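Local coordinates for protein carbohydrate deacetylase Agd3 (Neosartorya fumigata, PDB 6NWZ) that probably removes acetyl groups from N-acetylated sugars of the exopolysaccharide galactosaminogalactan, a deacetylation required for Aspergillus fumigatus biofilm formation, at residues Y85-G88 / G89-Y93; N204-G208 / R209-A213; C364-D368 / D369-W373. All coordinates share one frame; numbering follows the deposited sequence.

Contact 1: residues Y85-G88 / G89-Y93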
loop_
_atom_site.group_PDB
_atom_site.type_symbol
_atom_site.label_atom_id
_atom_site.label_comp_id
_atom_site.label_asym_id
_atom_site.label_seq_id
_atom_site.Cartn_x
_atom_site.Cartn_y
_atom_site.Cartn_z
ATOM N N TYR A 85 -7.161 -22.548 24.469
ATOM C CA TYR A 85 -5.940 -23.212 24.896
ATOM C C TYR A 85 -6.242 -24.669 25.218
ATOM O O TYR A 85 -7.390 -25.045 25.468
ATOM C CB TYR A 85 -5.327 -22.548 26.132
ATOM C CG TYR A 85 -4.857 -21.126 25.945
ATOM C CD1 TYR A 85 -5.742 -20.058 26.044
ATOM C CD2 TYR A 85 -3.518 -20.848 25.713
ATOM C CE1 TYR A 85 -5.306 -18.754 25.894
ATOM C CE2 TYR A 85 -3.072 -19.552 25.562
ATOM C CZ TYR A 85 -3.967 -18.509 25.652
ATOM O OH TYR A 85 -3.513 -17.220 25.500
ATOM N N ASP A 86 -5.194 -25.489 25.220
ATOM C CA ASP A 86 -5.302 -26.887 25.630
ATOM C C ASP A 86 -4.997 -26.943 27.120
ATOM O O ASP A 86 -3.840 -26.835 27.536
ATOM C CB ASP A 86 -4.357 -27.774 24.825
ATOM C CG ASP A 86 -4.452 -29.249 25.213
ATOM O OD1 ASP A 86 -5.318 -29.607 26.040
ATOM O OD2 ASP A 86 -3.654 -30.056 24.688
ATOM N N TYR A 87 -6.042 -27.100 27.928
ATOM C CA TYR A 87 -5.904 -27.181 29.376
ATOM C C TYR A 87 -5.587 -28.587 29.859
ATOM O O TYR A 87 -5.525 -28.811 31.072
ATOM C CB TYR A 87 -7.175 -26.662 30.048
ATOM C CG TYR A 87 -7.359 -25.176 29.859
ATOM C CD1 TYR A 87 -8.029 -24.672 28.750
ATOM C CD2 TYR A 87 -6.832 -24.274 30.771
ATOM C CE1 TYR A 87 -8.182 -23.310 28.569
ATOM C CE2 TYR A 87 -6.979 -22.914 30.599
ATOM C CZ TYR A 87 -7.652 -22.436 29.500
ATOM O OH TYR A 87 -7.789 -21.076 29.343
ATOM N N GLY A 88 -5.381 -29.530 28.943
ATOM C CA GLY A 88 -5.025 -30.877 29.324
ATOM C C GLY A 88 -6.149 -31.593 30.056
ATOM O O GLY A 88 -7.272 -31.113 30.184
ATOM N N GLY A 89 -5.803 -32.780 30.546
ATOM C CA GLY A 89 -6.763 -33.565 31.289
ATOM C C GLY A 89 -7.989 -33.865 30.453
ATOM O O GLY A 89 -7.934 -33.970 29.224
ATOM N N THR A 90 -9.125 -33.994 31.136
ATOM C CA THR A 90 -10.395 -34.169 30.447
ATOM C C THR A 90 -10.961 -32.854 29.929
ATOM O O THR A 90 -11.852 -32.872 29.072
ATOM C CB THR A 90 -11.405 -34.843 31.377
ATOM O OG1 THR A 90 -11.339 -34.238 32.675
ATOM C CG2 THR A 90 -11.098 -36.328 31.500
ATOM N N THR A 91 -10.457 -31.720 30.422
ATOM C CA THR A 91 -10.917 -30.421 29.941
ATOM C C THR A 91 -10.563 -30.219 28.471
ATOM O O THR A 91 -11.400 -29.773 27.678
ATOM C CB THR A 91 -10.316 -29.309 30.805
ATOM O OG1 THR A 91 -10.849 -29.393 32.133
ATOM C CG2 THR A 91 -10.617 -27.940 30.228
ATOM N N GLY A 92 -9.332 -30.552 28.088
ATOM C CA GLY A 92 -8.915 -30.433 26.707
ATOM C C GLY A 92 -8.894 -28.987 26.247
ATOM O O GLY A 92 -8.641 -28.058 27.020
ATOM N N TYR A 93 -9.170 -28.796 24.959
ATOM C CA TYR A 93 -9.200 -27.455 24.390
ATOM C C TYR A 93 -10.451 -26.710 24.836
ATOM O O TYR A 93 -11.570 -27.209 24.688
ATOM C CB TYR A 93 -9.141 -27.526 22.866
ATOM C CG TYR A 93 -7.738 -27.453 22.321
ATOM C CD1 TYR A 93 -7.119 -26.228 22.120
ATOM C CD2 TYR A 93 -7.026 -28.607 22.018
ATOM C CE1 TYR A 93 -5.832 -26.150 21.627
ATOM C CE2 TYR A 93 -5.736 -28.541 21.524
ATOM C CZ TYR A 93 -5.144 -27.308 21.330
ATOM O OH TYR A 93 -3.859 -27.224 20.839
#

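Contact 2: residues N204-G208 / R209-A213. With ZN (zinc ion), chain J.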
loop_
_atom_site.group_PDB
_atom_site.type_symbol
_atom_site.label_atom_id
_atom_site.label_comp_id
_atom_site.label_asym_id
_atom_site.label_seq_id
_atom_site.Cartn_x
_atom_site.Cartn_y
_atom_site.Cartn_z
ATOM N N ASN A 204 -24.118 -15.864 11.017
ATOM C CA ASN A 204 -25.098 -16.431 11.930
ATOM C C ASN A 204 -26.075 -15.357 12.381
ATOM O O ASN A 204 -25.700 -14.195 12.572
ATOM C CB ASN A 204 -24.418 -17.046 13.154
ATOM C CG ASN A 204 -23.408 -18.108 12.790
ATOM O OD1 ASN A 204 -22.224 -17.982 13.099
ATOM N ND2 ASN A 204 -23.870 -19.168 12.137
ATOM N N ASN A 205 -27.330 -15.754 12.552
ATOM C CA ASN A 205 -28.339 -14.920 13.195
ATOM C C ASN A 205 -28.994 -15.793 14.258
ATOM O O ASN A 205 -29.888 -16.586 13.955
ATOM C CB ASN A 205 -29.352 -14.388 12.192
ATOM C CG ASN A 205 -30.292 -13.371 12.804
ATOM O OD1 ASN A 205 -30.840 -13.582 13.886
ATOM N ND2 ASN A 205 -30.477 -12.252 12.116
ATOM N N PHE A 206 -28.535 -15.653 15.500
ATOM C CA PHE A 206 -29.024 -16.466 16.612
ATOM C C PHE A 206 -29.999 -15.627 17.432
ATOM O O PHE A 206 -29.661 -15.066 18.474
ATOM C CB PHE A 206 -27.861 -16.973 17.452
ATOM C CG PHE A 206 -26.981 -17.957 16.740
ATOM C CD1 PHE A 206 -27.532 -18.986 15.992
ATOM C CD2 PHE A 206 -25.600 -17.853 16.820
ATOM C CE1 PHE A 206 -26.721 -19.895 15.338
ATOM C CE2 PHE A 206 -24.783 -18.760 16.171
ATOM C CZ PHE A 206 -25.341 -19.781 15.428
ATOM N N ASP A 207 -31.235 -15.554 16.938
ATOM C CA ASP A 207 -32.312 -14.798 17.577
ATOM C C ASP A 207 -31.891 -13.357 17.864
ATOM O O ASP A 207 -32.035 -12.847 18.977
ATOM C CB ASP A 207 -32.788 -15.491 18.854
ATOM C CG ASP A 207 -33.324 -16.882 18.593
ATOM O OD1 ASP A 207 -34.514 -17.004 18.232
ATOM O OD2 ASP A 207 -32.552 -17.853 18.736
ATOM N N GLY A 208 -31.364 -12.691 16.835
ATOM C CA GLY A 208 -30.955 -11.312 16.922
ATOM C C GLY A 208 -29.455 -11.101 16.993
ATOM O O GLY A 208 -28.965 -10.058 16.544
ATOM N N ARG A 209 -28.717 -12.059 17.551
ATOM C CA ARG A 209 -27.268 -11.942 17.651
ATOM C C ARG A 209 -26.639 -12.285 16.307
ATOM O O ARG A 209 -26.825 -13.394 15.796
ATOM C CB ARG A 209 -26.732 -12.856 18.750
ATOM C CG ARG A 209 -25.226 -12.790 18.892
ATOM C CD ARG A 209 -24.767 -13.373 20.208
ATOM N NE ARG A 209 -25.125 -14.780 20.338
ATOM C CZ ARG A 209 -24.373 -15.785 19.905
ATOM N NH1 ARG A 209 -23.214 -15.545 19.301
ATOM N NH2 ARG A 209 -24.784 -17.033 20.073
ATOM N N GLU A 210 -25.902 -11.338 15.733
ATOM C CA GLU A 210 -25.324 -11.498 14.405
ATOM C C GLU A 210 -23.830 -11.759 14.521
ATOM O O GLU A 210 -23.129 -11.073 15.273
ATOM C CB GLU A 210 -25.577 -10.263 13.544
ATOM C CG GLU A 210 -27.013 -9.788 13.561
ATOM C CD GLU A 210 -27.272 -8.712 12.533
ATOM O OE1 GLU A 210 -28.054 -8.968 11.595
ATOM O OE2 GLU A 210 -26.683 -7.617 12.654
ATOM N N GLN A 211 -23.350 -12.740 13.764
ATOM C CA GLN A 211 -21.977 -13.204 13.877
ATOM C C GLN A 211 -21.484 -13.622 12.502
ATOM O O GLN A 211 -22.243 -14.195 11.716
ATOM C CB GLN A 211 -21.881 -14.375 14.863
ATOM C CG GLN A 211 -20.488 -14.954 15.044
ATOM C CD GLN A 211 -20.464 -16.085 16.053
ATOM O OE1 GLN A 211 -20.006 -15.913 17.183
ATOM N NE2 GLN A 211 -20.964 -17.249 15.651
ATOM N N MET A 212 -20.220 -13.323 12.212
ATOM C CA MET A 212 -19.560 -13.774 10.992
ATOM C C MET A 212 -18.380 -14.651 11.395
ATOM O O MET A 212 -17.514 -14.214 12.162
ATOM C CB MET A 212 -19.108 -12.589 10.130
ATOM C CG MET A 212 -18.272 -12.989 8.919
ATOM S SD MET A 212 -17.843 -11.636 7.799
ATOM C CE MET A 212 -19.417 -11.291 7.027
ATOM N N ALA A 213 -18.357 -15.886 10.890
ATOM C CA ALA A 213 -17.380 -16.889 11.296
ATOM C C ALA A 213 -16.599 -17.381 10.087
ATOM O O ALA A 213 -17.191 -17.766 9.073
ATOM C CB ALA A 213 -18.058 -18.075 11.994
HETATM ZN ZN ZN J . -29.450 -7.051 11.372
HETATM O O HOH W 1 -25.839 -9.003 17.109
#

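Contact 3: residues C364-D368 / D369-W373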
loop_
_atom_site.group_PDB
_atom_site.type_symbol
_atom_site.label_atom_id
_atom_site.label_comp_id
_atom_site.label_asym_id
_atom_site.label_seq_id
_atom_site.Cartn_x
_atom_site.Cartn_y
_atom_site.Cartn_z
ATOM N N CYS A 364 22.174 23.364 -26.209
ATOM C CA CYS A 364 22.896 22.164 -25.801
ATOM C C CYS A 364 21.934 21.038 -25.443
ATOM O O CYS A 364 22.048 19.921 -25.963
ATOM C CB CYS A 364 23.805 22.470 -24.611
ATOM S SG CYS A 364 24.280 20.987 -23.685
ATOM N N THR A 365 20.979 21.313 -24.550
ATOM C CA THR A 365 20.061 20.273 -24.099
ATOM C C THR A 365 19.213 19.732 -25.244
ATOM O O THR A 365 18.870 18.545 -25.251
ATOM C CB THR A 365 19.159 20.808 -22.982
ATOM O OG1 THR A 365 18.294 21.823 -23.503
ATOM C CG2 THR A 365 19.994 21.391 -21.850
ATOM N N GLN A 366 18.879 20.576 -26.223
ATOM C CA GLN A 366 18.031 20.165 -27.335
ATOM C C GLN A 366 18.699 19.158 -28.269
ATOM O O GLN A 366 17.996 18.532 -29.069
ATOM C CB GLN A 366 17.588 21.392 -28.137
ATOM C CG GLN A 366 16.741 22.384 -27.358
ATOM C CD GLN A 366 15.356 21.857 -27.040
ATOM O OE1 GLN A 366 14.862 20.942 -27.698
ATOM N NE2 GLN A 366 14.721 22.436 -26.028
ATOM N N LEU A 367 20.024 18.984 -28.198
ATOM C CA LEU A 367 20.692 18.002 -29.050
ATOM C C LEU A 367 20.352 16.562 -28.683
ATOM O O LEU A 367 20.701 15.651 -29.443
ATOM C CB LEU A 367 22.209 18.196 -28.997
ATOM C CG LEU A 367 22.744 19.527 -29.522
ATOM C CD1 LEU A 367 24.266 19.541 -29.505
ATOM C CD2 LEU A 367 22.216 19.792 -30.920
ATOM N N ASP A 368 19.690 16.336 -27.549
ATOM C CA ASP A 368 19.272 15.006 -27.113
ATOM C C ASP A 368 17.855 14.743 -27.616
ATOM O O ASP A 368 16.913 15.440 -27.220
ATOM C CB ASP A 368 19.330 14.918 -25.587
ATOM C CG ASP A 368 19.219 13.494 -25.057
ATOM O OD1 ASP A 368 18.585 12.634 -25.708
ATOM O OD2 ASP A 368 19.780 13.236 -23.971
ATOM N N ASP A 369 17.703 13.734 -28.481
ATOM C CA ASP A 369 16.379 13.388 -28.997
ATOM C C ASP A 369 15.422 13.028 -27.867
ATOM O O ASP A 369 14.223 13.328 -27.935
ATOM C CB ASP A 369 16.483 12.229 -29.990
ATOM C CG ASP A 369 17.281 12.588 -31.231
ATOM O OD1 ASP A 369 18.016 13.598 -31.205
ATOM O OD2 ASP A 369 17.167 11.859 -32.240
ATOM N N LEU A 370 15.935 12.383 -26.819
ATOM C CA LEU A 370 15.092 12.019 -25.688
ATOM C C LEU A 370 14.616 13.251 -24.928
ATOM O O LEU A 370 13.496 13.258 -24.405
ATOM C CB LEU A 370 15.853 11.069 -24.764
ATOM C CG LEU A 370 15.113 10.571 -23.526
ATOM C CD1 LEU A 370 13.817 9.894 -23.935
ATOM C CD2 LEU A 370 15.997 9.627 -22.725
ATOM N N LEU A 371 15.440 14.299 -24.863
ATOM C CA LEU A 371 15.020 15.516 -24.176
ATOM C C LEU A 371 13.925 16.237 -24.949
ATOM O O LEU A 371 12.908 16.639 -24.371
ATOM C CB LEU A 371 16.201 16.456 -23.963
ATOM C CG LEU A 371 15.694 17.646 -23.145
ATOM C CD1 LEU A 371 16.113 17.510 -21.692
ATOM C CD2 LEU A 371 16.128 18.969 -23.735
ATOM N N ARG A 372 14.128 16.433 -26.255
ATOM C CA ARG A 372 13.106 17.087 -27.064
ATOM C C ARG A 372 11.775 16.354 -26.980
ATOM O O ARG A 372 10.715 16.985 -27.066
ATOM C CB ARG A 372 13.558 17.188 -28.519
ATOM C CG ARG A 372 14.845 17.957 -28.716
ATOM C CD ARG A 372 15.038 18.350 -30.173
ATOM N NE ARG A 372 14.869 17.220 -31.084
ATOM C CZ ARG A 372 15.824 16.341 -31.365
ATOM N NH1 ARG A 372 17.022 16.452 -30.799
ATOM N NH2 ARG A 372 15.583 15.346 -32.209
ATOM N N TRP A 373 11.804 15.031 -26.807
ATOM C CA TRP A 373 10.562 14.299 -26.591
ATOM C C TRP A 373 9.960 14.631 -25.231
ATOM O O TRP A 373 8.766 14.937 -25.129
ATOM C CB TRP A 373 10.796 12.797 -26.723
ATOM C CG TRP A 373 9.521 12.013 -26.726
ATOM C CD1 TRP A 373 8.773 11.667 -27.814
ATOM C CD2 TRP A 373 8.835 11.486 -25.584
ATOM N NE1 TRP A 373 7.666 10.953 -27.421
ATOM C CE2 TRP A 373 7.682 10.827 -26.056
ATOM C CE3 TRP A 373 9.084 11.504 -24.209
ATOM C CZ2 TRP A 373 6.782 10.196 -25.204
ATOM C CZ3 TRP A 373 8.190 10.876 -23.364
ATOM C CH2 TRP A 373 7.054 10.231 -23.864
#

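Contact 1: residues Y85-G88 / G89-Y93
Asp-86 and Tyr-93 face each other at the loop end of a small beta hairpin, the two-stranded antiparallel sheet formed by strands 84-86 and 93-95 at the surface of the CBM87 region. They make a non-hydrogen-bonded pair, their CA atoms 4.1 Å apart, and both side chains stand on the same face of the sheet. Beyond them the loop is closed by two backbone bonds. Tyr-87 N donates to Gly-92 O over 2.9 Å, and Gly-92 N donates to Gly-88 O over 3.0 Å. The loop bends at Gly-88, Gly-89 and Gly-92, all three at positive phi, a region that glycine enters easily. Asp-86 also bonds to the turn through its side chain. With CG anti to the backbone N (chi1 -179°), its carboxylate is turned toward the loop, and OD1 accepts from Gly-88 N at 2.9 Å to make an Asx turn; the donor arrives from above the carboxylate plane. The methyl CG2 of Thr-91 packs against Tyr-87 CB at 3.7 Å, while the carbonyl of Gly-92 lies at the edge of the Tyr-87 ring. The phenol ends of Tyr-85 and Tyr-87 hydrogen-bond to the backbone carbonyls of Val-56 and Gln-58, tying the hairpin to the loop after strand 51-55. The Tyr-93 ring lies across the Asp-86 side chain at about a right angle, almost flat against the carboxylate (planes 22° apart), and Asp-86 CB sits over one ring face in a CH-pi contact, 3.7 Å from the ring centroid.

Contact 2: residues N204-G208 / R209-A213
Asn-204 and Gln-211 are cross-strand partners in a beta hairpin whose strands turn back through a type I' turn from Phe-206 to Arg-209. The backbone bonds come first: Asn-204 and Gln-211 exchange a pair, and Phe-206 N donates to Arg-209 O at 2.8 Å, whereas the return bond from Arg-209 N to Phe-206 O is weak. A water accepts from Glu-210 N at 2.7 Å and weakly reaches Gly-208 O. Asn-205 OD1 accepts from Gly-208 N at 3.1 Å, an Asx motif that braces the turn. Between side-chain amides, Gln-211 NE2 reaches Asn-204 OD1 at 2.9 Å; the acceptor lies in the Gln-211 amide plane, and the two amides are turned 72° apart. Asn-204 ND2 bonds Thr-182 OG1, and Gln-211 NE2 also donates to Lys-126 O. On the same face a turn about chi3 (61°) carries the Arg-209 guanidinium back toward Phe-206, whose CD2 lies over one guanidinium face, 3.5 Å from NH2, the planes 43° apart. Metal binding belongs to the other face. Glu-210, extended beyond CG, gives OE1 to a zinc ion at 2.4 Å, with the C-terminal Leu-684 also a ligand; OE2 forms a salt bridge with Arg-115. Strand 209-214 runs between strand 198-206, antiparallel to it, and strand 115-119, parallel to it, with Arg-209 packing on helix 99-112 and Glu-210 on Trp-236 of helix 224-237.

Contact 3: residues C364-D368 / D369-W373
Asp-368 carries this contact, joined by Leu-371 and Gln-366, where helix 362-366 passes into helix 369-375. The Asp-368 side chain stands trans to its main-chain N (chi1 -167°), which turns the carboxylate toward the first turn of the second helix. OD1 there accepts from Leu-370 N at 2.9 Å, met on the anti side and well out of the carboxylate plane. The other oxygen, OD2, forms a salt bridge with Arg-272, a positive charge that, together with the helix N terminus, probably favours the ionised form. The main-chain carbonyl of Asp-368 receives Arg-372 N at 3.1 Å and, weakly, Leu-371 N. Leu-371 leans back over the preceding helix: its CD2 methyl packs on the Thr-365 carbonyl and CB, while its own CB packs against Asp-368 CB. Gln-366 meets Arg-372 in two places. Its carbonyl O accepts from Arg-372 NH1 at 2.9 Å, in the guanidinium plane and nearly straight, at 166°, and its side-chain OE1 lies beside the aliphatic CG of Arg-372. The arginine curls at chi3 (-50°) to get there, and the same NH1 makes a salt bridge to Asp-369 OD1 at 3.0 Å. Within the deacetylase domain, this is a short connection between two successive helices, packed on helix 306-313 and helix 400-417, with Asp-368 as the N-cap of the second.

How the contacts relate
From the N terminus, the three contacts come in series; none nests in or crosses another. Contact 1 closes the short loop between strands 84-86 and 93-95, and contact 2 closes the tighter turn between strands 198-206 and 209-214. Both fall in the CBM87 range, on the same side of the chain's centre, yet do not touch: their nearest atoms are about 16 Å apart. Contact 3 closes the short connection between helices 362-366 and 369-375 of the deacetylase domain, on the opposite side of the centre, with its own centre about 67 Å from that of contact 2. Contact 2 also reaches the chain's C terminus through the shared zinc ion.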